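Local coordinates for protein 5'-Methylthioadenosine Nucleosidase (Arabidopsis thaliana, PDB 2H8G) that is a nucleosidase of the phosphorylase superfamily, built as an alpha/beta fold in a two-subunit assembly, and holds adenine in a pocket, at residues A[72-77]-A[254-259]; A[109-114]-A[204-209]; A[80-83]-A[88-91]; A[30-35]-A[96-101]; A[36-41]-A[243-248]. All blocks are in the same frame, centred on the assembly; numbering follows the deposited sequence.

Four of the contacts are layered on or beside one mixed sheet. Strands 72-78, 28-32 and 110-119 lie side by side in it and give contacts 1, 4 and 2 their strand partners; the centres of contacts 2 and 4 are only about 8 Å apart. Helix 233-259 serves both contact 1 and contact 5, whose centres are about 15 Å apart. Contact 3 is the local one: it closes the loop between strand 72-78 and helix 92-106, its centre about 24 Å from that of contact 1. The segments of contacts 1, 4 and 5 interleave along the chain, tying both chain ends into one domain. Contacts 2, 3 and 4 also touch the second subunit.

Contact 1: A[72-77]-A[254-259]; sequences LRINVV and KVINFI
L72 and I74 on the strand meet I256 and I259 on the last turns of helix 233-259. The tight part centres on L72: L72 CD1 lies 3.7 Å from I256 O, a backbone oxygen. L72 CD1 is also 3.9 Å from I259 CG2, so one methyl touches both the carbonyl of I256 and the branch of I259, three residues on. The L72 and I259 side chains meet at about a right angle. Two residues on, I74 CD1 approaches I256 CG2 at 3.9 Å. The extended I74 chain (chi2 177°) carries its terminal methyl outward to that touch, whereas I256 folds at its second torsion (chi2 -57°) and sends CD1 to the ring of F31 on strand 28-32. All four residues are buried, and I26 closes over L72 and I259. The other sides of both elements are more open. R73 and N75 leave the opposite face of the strand, R73 exposed and N75 partly so; on the helix, K254 is exposed and N257 keeps its OD1 bonded to K70 NZ and H69 NE2. The short axes approach to 10.3 Å and run at 148°, in roughly opposite directions. The contacts across the gap are van der Waals, and H69 packs on I74 and I256 beside them. The arrangement is that of the long C-terminal helix laid on the central sheet of an alpha/beta phosphorylase-superfamily domain.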
# COMPACT_ATOMS: atom_id res chain seq x y z
N LEU A 72 -18.74 17.15 17.43
CA LEU A 72 -17.96 16.22 16.62
C LEU A 72 -16.78 15.60 17.34
O LEU A 72 -16.01 16.28 18.02
CB LEU A 72 -17.44 16.92 15.36
CG LEU A 72 -18.40 17.24 14.22
CD1 LEU A 72 -17.66 18.04 13.16
CD2 LEU A 72 -18.95 15.95 13.63
N ARG A 73 -16.63 14.29 17.19
CA ARG A 73 -15.51 13.57 17.77
C ARG A 73 -14.45 13.68 16.69
O ARG A 73 -14.71 13.35 15.53
CB ARG A 73 -15.86 12.10 18.01
CG ARG A 73 -16.83 11.87 19.15
CD ARG A 73 -17.15 10.38 19.30
NE ARG A 73 -17.89 10.10 20.53
CZ ARG A 73 -17.40 10.27 21.75
NH1 ARG A 73 -16.16 10.71 21.92
NH2 ARG A 73 -18.15 9.98 22.81
N ILE A 74 -13.26 14.15 17.05
CA ILE A 74 -12.19 14.30 16.07
C ILE A 74 -11.03 13.37 16.36
O ILE A 74 -10.47 13.37 17.45
CB ILE A 74 -11.66 15.74 16.04
CG1 ILE A 74 -12.80 16.72 15.76
CG2 ILE A 74 -10.58 15.87 14.96
CD1 ILE A 74 -12.38 18.17 15.76
N ASN A 75 -10.68 12.56 15.36
CA ASN A 75 -9.56 11.64 15.48
C ASN A 75 -8.57 11.99 14.38
O ASN A 75 -8.95 12.28 13.25
CB ASN A 75 -10.04 10.20 15.31
CG ASN A 75 -10.91 9.73 16.46
OD1 ASN A 75 -12.02 9.25 16.26
ND2 ASN A 75 -10.39 9.86 17.68
N VAL A 76 -7.29 12.02 14.73
CA VAL A 76 -6.24 12.31 13.76
C VAL A 76 -5.25 11.15 13.84
O VAL A 76 -4.71 10.87 14.92
CB VAL A 76 -5.50 13.63 14.08
CG1 VAL A 76 -4.38 13.85 13.07
CG2 VAL A 76 -6.48 14.79 14.04
N VAL A 77 -5.01 10.48 12.72
CA VAL A 77 -4.09 9.36 12.71
C VAL A 77 -2.92 9.58 11.77
O VAL A 77 -3.10 10.07 10.65
CB VAL A 77 -4.82 8.05 12.34
CG1 VAL A 77 -5.94 7.80 13.33
CG2 VAL A 77 -5.38 8.15 10.93
N LYS A 254 -11.68 25.36 9.21
CA LYS A 254 -12.92 25.85 8.62
C LYS A 254 -13.78 24.68 8.16
O LYS A 254 -15.01 24.73 8.23
CB LYS A 254 -12.62 26.78 7.44
CG LYS A 254 -12.00 28.10 7.84
CD LYS A 254 -11.73 28.96 6.63
CE LYS A 254 -11.11 30.29 7.03
NZ LYS A 254 -12.02 31.08 7.90
N VAL A 255 -13.14 23.62 7.69
CA VAL A 255 -13.87 22.46 7.23
C VAL A 255 -14.55 21.77 8.41
O VAL A 255 -15.72 21.38 8.33
CB VAL A 255 -12.93 21.47 6.50
CG1 VAL A 255 -13.64 20.14 6.27
CG2 VAL A 255 -12.49 22.07 5.16
N ILE A 256 -13.82 21.63 9.51
CA ILE A 256 -14.38 21.00 10.70
C ILE A 256 -15.59 21.78 11.21
O ILE A 256 -16.63 21.19 11.52
CB ILE A 256 -13.33 20.89 11.83
CG1 ILE A 256 -12.36 19.75 11.51
CG2 ILE A 256 -14.01 20.64 13.17
CD1 ILE A 256 -13.04 18.41 11.31
N ASN A 257 -15.47 23.10 11.29
CA ASN A 257 -16.58 23.91 11.77
C ASN A 257 -17.77 23.90 10.82
O ASN A 257 -18.91 24.10 11.24
CB ASN A 257 -16.11 25.35 12.03
CG ASN A 257 -15.37 25.48 13.35
OD1 ASN A 257 -15.91 25.15 14.40
ND2 ASN A 257 -14.14 25.98 13.29
N PHE A 258 -17.51 23.64 9.54
CA PHE A 258 -18.58 23.58 8.55
C PHE A 258 -19.34 22.27 8.70
O PHE A 258 -20.57 22.24 8.68
CB PHE A 258 -18.01 23.66 7.14
CG PHE A 258 -19.06 23.59 6.06
CD1 PHE A 258 -19.78 24.72 5.70
CD2 PHE A 258 -19.34 22.38 5.43
CE1 PHE A 258 -20.76 24.65 4.72
CE2 PHE A 258 -20.32 22.31 4.44
CZ PHE A 258 -21.04 23.45 4.09
N ILE A 259 -18.59 21.18 8.85
CA ILE A 259 -19.17 19.85 8.99
C ILE A 259 -20.02 19.69 10.25
O ILE A 259 -21.05 19.02 10.24
CB ILE A 259 -18.07 18.77 9.01
CG1 ILE A 259 -17.41 18.68 7.63
CG2 ILE A 259 -18.64 17.42 9.42
CD1 ILE A 259 -16.22 17.74 7.58

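Contact 2: A[109-114]-A[204-209]; sequences DIIINA and AAVAYV
I111 and N113 both turn toward V206, joining strand 110-119 to helix 203-212 in the alpha/beta layering of the phosphorylase-superfamily domain. D109, in the lead-in to the strand, is tied elsewhere, its OD2 taking the backbone N-H groups of S27 and S28. I111 is the first residue to touch: its CG2 stands 4.4 Å from V206 CG1, a light apolar contact, while I103 of helix 92-106 also packs on I111. I112 faces the other way, into F31 and L220, and so belongs to the side of the sheet that receives helix 233-259. N113 returns to the face of helix 203-212. Its first torsion (chi1 175°) sets CG opposite the backbone N, which carries the amide out to the helix; the amide oxygen and nitrogen are both buried, and K221 NZ bonds to OD1 while ND2 gives its hydrogen to V32 O. These two bonds from neighbouring strands would fix the rotation of the amide, which lies about 11 Å from the bound adenine. Beyond the contact, A205, Y208 and V209 of the same helix pack on V93 and L97 of the second subunit. Across the contact itself the amide meets only carbon, and the two V206 methyls divide the work: CG1 serves I111, and CG2 stands 4.1 Å from N113 CG and equally far from N113 OD1.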
# COMPACT_ATOMS: atom_id res chain seq x y z
N ASP A 109 -17.58 8.65 10.28
CA ASP A 109 -18.65 8.91 9.33
C ASP A 109 -18.03 9.39 8.02
O ASP A 109 -18.58 9.18 6.95
CB ASP A 109 -19.59 10.01 9.86
CG ASP A 109 -20.27 9.61 11.15
OD1 ASP A 109 -20.93 8.56 11.17
OD2 ASP A 109 -20.14 10.36 12.14
N ILE A 110 -16.87 10.02 8.14
CA ILE A 110 -16.17 10.55 6.98
C ILE A 110 -14.68 10.64 7.27
O ILE A 110 -14.28 10.85 8.41
CB ILE A 110 -16.73 11.96 6.62
CG1 ILE A 110 -16.07 12.50 5.36
CG2 ILE A 110 -16.54 12.90 7.80
CD1 ILE A 110 -16.82 13.70 4.75
N ILE A 111 -13.87 10.47 6.23
CA ILE A 111 -12.42 10.53 6.37
C ILE A 111 -11.91 11.75 5.61
O ILE A 111 -12.39 12.06 4.53
CB ILE A 111 -11.75 9.29 5.75
CG1 ILE A 111 -12.18 8.04 6.51
CG2 ILE A 111 -10.23 9.45 5.78
CD1 ILE A 111 -11.85 6.76 5.79
N ILE A 112 -10.95 12.45 6.20
CA ILE A 112 -10.35 13.60 5.53
C ILE A 112 -8.86 13.33 5.44
O ILE A 112 -8.19 13.19 6.46
CB ILE A 112 -10.54 14.92 6.32
CG1 ILE A 112 -12.02 15.22 6.52
CG2 ILE A 112 -9.86 16.06 5.56
CD1 ILE A 112 -12.28 16.46 7.34
N ASN A 113 -8.35 13.23 4.21
CA ASN A 113 -6.92 13.03 4.00
C ASN A 113 -6.37 14.44 3.77
O ASN A 113 -6.62 15.05 2.74
CB ASN A 113 -6.68 12.16 2.75
CG ASN A 113 -5.20 12.02 2.41
OD1 ASN A 113 -4.84 11.93 1.23
ND2 ASN A 113 -4.35 11.97 3.43
N ALA A 114 -5.66 14.97 4.76
CA ALA A 114 -5.11 16.31 4.65
C ALA A 114 -3.59 16.25 4.61
O ALA A 114 -2.98 15.51 5.36
CB ALA A 114 -5.56 17.16 5.84
N ALA A 204 -4.52 8.43 -3.49
CA ALA A 204 -5.22 7.35 -4.18
C ALA A 204 -5.34 6.07 -3.36
O ALA A 204 -6.27 5.29 -3.56
CB ALA A 204 -4.56 7.06 -5.52
N ALA A 205 -4.39 5.84 -2.45
CA ALA A 205 -4.40 4.65 -1.62
C ALA A 205 -5.43 4.83 -0.51
O ALA A 205 -6.14 3.88 -0.15
CB ALA A 205 -3.02 4.41 -1.02
N VAL A 206 -5.52 6.04 0.03
CA VAL A 206 -6.51 6.31 1.07
C VAL A 206 -7.89 6.13 0.44
O VAL A 206 -8.79 5.55 1.06
CB VAL A 206 -6.37 7.74 1.63
CG1 VAL A 206 -7.47 8.01 2.66
CG2 VAL A 206 -5.00 7.92 2.28
N ALA A 207 -8.06 6.62 -0.78
CA ALA A 207 -9.35 6.51 -1.48
C ALA A 207 -9.67 5.04 -1.77
O ALA A 207 -10.83 4.64 -1.69
CB ALA A 207 -9.32 7.31 -2.78
N TYR A 208 -8.65 4.26 -2.10
CA TYR A 208 -8.86 2.84 -2.38
C TYR A 208 -9.46 2.14 -1.15
O TYR A 208 -10.47 1.44 -1.25
CB TYR A 208 -7.53 2.16 -2.74
CG TYR A 208 -7.67 0.68 -2.98
CD1 TYR A 208 -8.31 0.20 -4.12
CD2 TYR A 208 -7.21 -0.24 -2.05
CE1 TYR A 208 -8.49 -1.16 -4.33
CE2 TYR A 208 -7.39 -1.61 -2.24
CZ TYR A 208 -8.03 -2.06 -3.38
OH TYR A 208 -8.21 -3.40 -3.59
N VAL A 209 -8.86 2.36 0.02
CA VAL A 209 -9.34 1.74 1.24
C VAL A 209 -10.71 2.26 1.65
O VAL A 209 -11.58 1.49 2.06
CB VAL A 209 -8.35 1.97 2.40
CG1 VAL A 209 -8.91 1.39 3.70
CG2 VAL A 209 -7.02 1.33 2.06

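Contact 3: A[80-83]-A[88-91]; sequences GRDA and DSVG
S89 meets both G80 and D82 across a turn of the chain. Backbone bonding is spare: S89 N gives its hydrogen to G80 O at 2.9 Å, with an angle of 148° at the hydrogen and the donor nearly in line with the carbonyl bond (172°). The same oxygen receives a CA-H...O contact from D88 CA at 3.6 Å, and R81 and D88 make a single beta bridge. S89 itself centres an inverse gamma turn, closed by a weak bond from V90 N to D88 O. Van der Waals contact is slight, with D82 CB 3.7 Å from S89 OG. Water adds further links. One molecule accepts from G80 N (2.9 Å) and donates to D88 OD1 (2.8 Å), an oxygen that also takes Q36 N; another donates to D82 OD1 at 2.7 Å and is also hydrogen-bonded with S89 OG; a third donates weakly to R81 O. The second carboxylate oxygen of D82 is bonded to L85 N within the intervening turn. Y151 of the second subunit packs on D82 and S89, and its hydroxyl bonds to V90 O. The whole is a compact loop pinched by one beta bridge, linking strand 72-78 to G91, the N-cap of helix 92-106, at the subunit interface.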
# COMPACT_ATOMS: atom_id res chain seq x y z
N GLY A 80 3.30 7.64 11.80
CA GLY A 80 4.37 7.74 12.77
C GLY A 80 5.78 7.56 12.25
O GLY A 80 6.02 7.50 11.04
N ARG A 81 6.73 7.47 13.17
CA ARG A 81 8.14 7.32 12.84
C ARG A 81 8.50 5.90 12.42
O ARG A 81 8.06 4.92 13.02
CB ARG A 81 9.00 7.71 14.04
CG ARG A 81 8.59 9.00 14.71
CD ARG A 81 8.73 8.90 16.23
NE ARG A 81 7.99 7.77 16.77
CZ ARG A 81 8.45 6.52 16.83
NH1 ARG A 81 9.67 6.24 16.38
NH2 ARG A 81 7.69 5.55 17.32
N ASP A 82 9.32 5.81 11.39
CA ASP A 82 9.79 4.52 10.90
C ASP A 82 10.82 4.04 11.92
O ASP A 82 11.74 4.78 12.27
CB ASP A 82 10.45 4.69 9.54
CG ASP A 82 11.01 3.39 9.01
OD1 ASP A 82 10.21 2.47 8.74
OD2 ASP A 82 12.25 3.28 8.87
N ALA A 83 10.68 2.81 12.39
CA ALA A 83 11.60 2.27 13.38
C ALA A 83 13.06 2.28 12.93
O ALA A 83 13.95 2.59 13.72
CB ALA A 83 11.19 0.84 13.75
N ASP A 88 9.05 10.17 9.09
CA ASP A 88 7.64 9.85 8.90
C ASP A 88 7.50 8.73 7.89
O ASP A 88 8.16 8.74 6.84
CB ASP A 88 6.86 11.06 8.38
CG ASP A 88 6.65 12.12 9.44
OD1 ASP A 88 5.94 11.84 10.44
OD2 ASP A 88 7.18 13.23 9.26
N SER A 89 6.62 7.78 8.19
CA SER A 89 6.39 6.64 7.31
C SER A 89 5.41 7.03 6.21
O SER A 89 4.24 6.64 6.23
CB SER A 89 5.84 5.47 8.12
OG SER A 89 6.76 5.08 9.12
N VAL A 90 5.91 7.80 5.25
CA VAL A 90 5.11 8.27 4.13
C VAL A 90 4.91 7.19 3.07
O VAL A 90 5.49 6.11 3.15
CB VAL A 90 5.78 9.51 3.45
CG1 VAL A 90 5.90 10.65 4.46
CG2 VAL A 90 7.16 9.14 2.92
N GLY A 91 4.08 7.48 2.08
CA GLY A 91 3.85 6.51 1.02
C GLY A 91 2.49 5.85 1.08
O GLY A 91 1.79 5.92 2.09
O HOH W 1 3.62 10.26 10.52
O HOH W 2 5.71 4.26 11.22
O HOH W 3 7.54 2.56 9.15

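Contact 4: A[30-35]-A[96-101]; sequences VFVIAM and SLITFA
V32 fits against I98 and T99, the two residues of helix 92-106 that reach it. Its rotamer (chi1 172°) splays the two methyls toward the helix: CG1 meets I98 CD1 at 3.7 Å, and CG2 meets T99 OG1 at 3.8 Å. T99 OG1 is also 3.8 Å from V32 CG1, so the hydroxyl oxygen sits over the fork of the valine, equally far from both branches, with the two side chains at about a right angle. I98 has the less usual conformation for a helix, its CG1 held between the backbone N and the carbonyl carbon (chi1 66°); from there the straight run to CD1 carries that methyl to V32, the two side chains crossing at a slant, with I98 CG1 4.1 Å from V32 CG1. The hydroxyl of T99 is buried but satisfied one turn back, bonded to A95 O; toward V32 it makes only van der Waals contact. Strand 28-32 is flanked in the sheet by strands 72-78 and 110-119, and the backbone of V32 is bonded to that of I112 in the latter. T99 also packs on V206 and V209 of helix 203-212, while F100 meets W62 of the second subunit, the ring planes about 40° apart.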
# COMPACT_ATOMS: atom_id res chain seq x y z
N VAL A 30 -12.33 11.29 10.95
CA VAL A 30 -10.96 10.82 11.08
C VAL A 30 -10.10 11.51 10.04
O VAL A 30 -10.43 11.49 8.85
CB VAL A 30 -10.82 9.29 10.86
CG1 VAL A 30 -9.35 8.92 10.72
CG2 VAL A 30 -11.42 8.53 12.04
N PHE A 31 -9.03 12.16 10.49
CA PHE A 31 -8.09 12.80 9.58
C PHE A 31 -6.94 11.82 9.41
O PHE A 31 -6.41 11.32 10.41
CB PHE A 31 -7.50 14.08 10.16
CG PHE A 31 -8.37 15.30 10.00
CD1 PHE A 31 -9.44 15.52 10.86
CD2 PHE A 31 -8.10 16.23 9.00
CE1 PHE A 31 -10.23 16.67 10.73
CE2 PHE A 31 -8.89 17.38 8.87
CZ PHE A 31 -9.95 17.60 9.73
N VAL A 32 -6.58 11.51 8.17
CA VAL A 32 -5.45 10.64 7.91
C VAL A 32 -4.39 11.61 7.41
O VAL A 32 -4.57 12.25 6.37
CB VAL A 32 -5.76 9.60 6.82
CG1 VAL A 32 -4.49 8.86 6.44
CG2 VAL A 32 -6.81 8.61 7.33
N ILE A 33 -3.30 11.74 8.17
CA ILE A 33 -2.22 12.67 7.84
C ILE A 33 -0.88 11.95 7.87
O ILE A 33 -0.50 11.36 8.89
CB ILE A 33 -2.23 13.86 8.83
CG1 ILE A 33 -3.62 14.53 8.79
CG2 ILE A 33 -1.14 14.86 8.48
CD1 ILE A 33 -3.78 15.71 9.73
N ALA A 34 -0.16 12.00 6.76
CA ALA A 34 1.11 11.31 6.61
C ALA A 34 2.27 11.78 7.49
O ALA A 34 3.02 10.95 8.01
CB ALA A 34 1.55 11.34 5.16
N MET A 35 2.44 13.09 7.62
CA MET A 35 3.54 13.63 8.41
C MET A 35 3.08 14.24 9.73
O MET A 35 2.10 14.98 9.77
CB MET A 35 4.28 14.69 7.59
CG MET A 35 4.79 14.19 6.25
SD MET A 35 5.58 15.50 5.29
CE MET A 35 7.22 15.53 6.03
N SER A 96 -2.45 3.36 3.49
CA SER A 96 -3.54 2.42 3.30
C SER A 96 -3.78 1.64 4.59
O SER A 96 -4.93 1.39 4.95
CB SER A 96 -3.24 1.46 2.14
OG SER A 96 -2.29 0.47 2.47
N LEU A 97 -2.71 1.27 5.28
CA LEU A 97 -2.83 0.50 6.52
C LEU A 97 -3.50 1.29 7.64
O LEU A 97 -4.41 0.78 8.30
CB LEU A 97 -1.45 0.02 6.99
CG LEU A 97 -0.74 -0.98 6.08
CD1 LEU A 97 0.70 -1.14 6.52
CD2 LEU A 97 -1.47 -2.32 6.13
N ILE A 98 -3.08 2.53 7.86
CA ILE A 98 -3.70 3.30 8.94
C ILE A 98 -5.13 3.69 8.60
O ILE A 98 -5.97 3.84 9.49
CB ILE A 98 -2.88 4.57 9.30
CG1 ILE A 98 -2.86 5.57 8.15
CG2 ILE A 98 -1.46 4.16 9.68
CD1 ILE A 98 -2.12 6.85 8.48
N THR A 99 -5.43 3.85 7.31
CA THR A 99 -6.79 4.18 6.91
C THR A 99 -7.68 2.96 7.20
O THR A 99 -8.77 3.09 7.76
CB THR A 99 -6.88 4.51 5.40
OG1 THR A 99 -6.07 5.66 5.13
CG2 THR A 99 -8.32 4.82 5.01
N PHE A 100 -7.19 1.78 6.83
CA PHE A 100 -7.92 0.54 7.05
C PHE A 100 -8.15 0.30 8.55
O PHE A 100 -9.28 0.07 8.98
CB PHE A 100 -7.15 -0.64 6.46
CG PHE A 100 -7.79 -1.97 6.72
CD1 PHE A 100 -8.92 -2.37 6.00
CD2 PHE A 100 -7.29 -2.83 7.69
CE1 PHE A 100 -9.53 -3.60 6.25
CE2 PHE A 100 -7.89 -4.06 7.95
CZ PHE A 100 -9.01 -4.44 7.23
N ALA A 101 -7.08 0.36 9.33
CA ALA A 101 -7.19 0.12 10.77
C ALA A 101 -8.05 1.16 11.48
O ALA A 101 -8.84 0.82 12.37
CB ALA A 101 -5.80 0.07 11.39

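Contact 5: A[36-41]-A[243-248]; sequences QAEALP and VVTAAL
E38 and T245 bring two helices together with their CA atoms 5.6 Å apart, the short axes crossing at -48° and approaching to 8.8 Å. Helix 36-45 is kinked at P41, whose ring nitrogen has no hydrogen to give to the turn before, and P41 CB comes within 4.3 Å of T245 O. Two waters bridge the helices, one between backbone oxygens, the other from A37 O to the T245 hydroxyl. The first donates to E38 O (2.7 Å) and to T245 O (3.0 Å); the second donates to A37 O at 2.9 Å and only weakly to T245 OG1. The pair joins the helix after the first strand of this phosphorylase-superfamily domain to the long C-terminal helix, beside the adenine pocket. T245 carries most of the contact on the second helix. Its methyl CG2 lies against the flank of E38, 4.2 Å from E38 CG, while the hydroxyl, placed between the backbone N and the carbonyl carbon (chi1 51°), turns back along its own helix to T242 O and L241 O. The E38 carboxylate points elsewhere: OE1 accepts from M35 N, the N-cap residue of its helix, and OE2 is bonded to the hydroxyl of T116, a pocket residue. The E38 side chain lies about 6 Å from the bound adenine.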
# COMPACT_ATOMS: atom_id res chain seq x y z
N GLN A 36 3.79 13.94 10.81
CA GLN A 36 3.43 14.48 12.12
C GLN A 36 3.43 16.01 12.05
O GLN A 36 2.63 16.66 12.71
CB GLN A 36 4.42 14.03 13.19
CG GLN A 36 5.74 14.79 13.18
CD GLN A 36 6.44 14.78 14.53
OE1 GLN A 36 5.84 15.10 15.56
NE2 GLN A 36 7.71 14.41 14.53
N ALA A 37 4.34 16.56 11.25
CA ALA A 37 4.47 18.01 11.10
C ALA A 37 3.24 18.62 10.44
O ALA A 37 2.95 19.81 10.63
CB ALA A 37 5.70 18.34 10.29
N GLU A 38 2.52 17.83 9.66
CA GLU A 38 1.31 18.30 9.00
C GLU A 38 0.15 18.23 9.99
O GLU A 38 -0.80 19.01 9.92
CB GLU A 38 0.98 17.43 7.77
CG GLU A 38 2.05 17.38 6.69
CD GLU A 38 1.75 16.35 5.59
OE1 GLU A 38 1.36 15.22 5.93
OE2 GLU A 38 1.91 16.68 4.39
N ALA A 39 0.25 17.29 10.93
CA ALA A 39 -0.80 17.08 11.92
C ALA A 39 -0.70 17.95 13.17
O ALA A 39 -1.72 18.41 13.69
CB ALA A 39 -0.84 15.61 12.33
N LEU A 40 0.51 18.17 13.66
CA LEU A 40 0.70 18.96 14.87
C LEU A 40 -0.05 20.29 14.88
O LEU A 40 -0.73 20.61 15.85
CB LEU A 40 2.19 19.21 15.12
CG LEU A 40 3.00 18.00 15.59
CD1 LEU A 40 4.47 18.37 15.72
CD2 LEU A 40 2.45 17.48 16.91
N PRO A 41 0.05 21.07 13.79
CA PRO A 41 -0.66 22.36 13.76
C PRO A 41 -2.15 22.19 14.05
O PRO A 41 -2.75 22.98 14.78
CB PRO A 41 -0.41 22.85 12.34
CG PRO A 41 0.95 22.28 12.03
CD PRO A 41 0.83 20.88 12.56
N VAL A 243 5.31 26.94 6.55
CA VAL A 243 4.30 27.96 6.25
C VAL A 243 3.02 27.41 5.63
O VAL A 243 1.92 27.79 6.01
CB VAL A 243 4.88 29.06 5.33
CG1 VAL A 243 6.01 29.79 6.04
CG2 VAL A 243 5.38 28.44 4.03
N VAL A 244 3.17 26.50 4.67
CA VAL A 244 2.00 25.92 4.01
C VAL A 244 1.18 25.02 4.93
O VAL A 244 -0.04 24.93 4.80
CB VAL A 244 2.42 25.15 2.75
CG1 VAL A 244 1.22 24.44 2.13
CG2 VAL A 244 3.02 26.12 1.75
N THR A 245 1.85 24.33 5.85
CA THR A 245 1.12 23.46 6.77
C THR A 245 0.25 24.32 7.69
O THR A 245 -0.76 23.85 8.21
CB THR A 245 2.08 22.59 7.61
OG1 THR A 245 3.08 23.41 8.21
CG2 THR A 245 2.74 21.54 6.73
N ALA A 246 0.63 25.58 7.87
CA ALA A 246 -0.15 26.48 8.70
C ALA A 246 -1.42 26.84 7.93
O ALA A 246 -2.50 26.93 8.50
CB ALA A 246 0.65 27.74 9.01
N ALA A 247 -1.28 27.02 6.62
CA ALA A 247 -2.41 27.35 5.77
C ALA A 247 -3.35 26.15 5.72
O ALA A 247 -4.57 26.29 5.64
CB ALA A 247 -1.92 27.69 4.36
N LEU A 248 -2.76 24.96 5.75
CA LEU A 248 -3.54 23.73 5.72
C LEU A 248 -4.41 23.64 6.97
O LEU A 248 -5.57 23.26 6.91
CB LEU A 248 -2.60 22.52 5.63
CG LEU A 248 -3.24 21.13 5.64
CD1 LEU A 248 -4.23 21.00 4.49
CD2 LEU A 248 -2.14 20.08 5.53
O HOH W 4 4.48 22.18 11.06
O HOH W 5 -1.96 21.34 9.35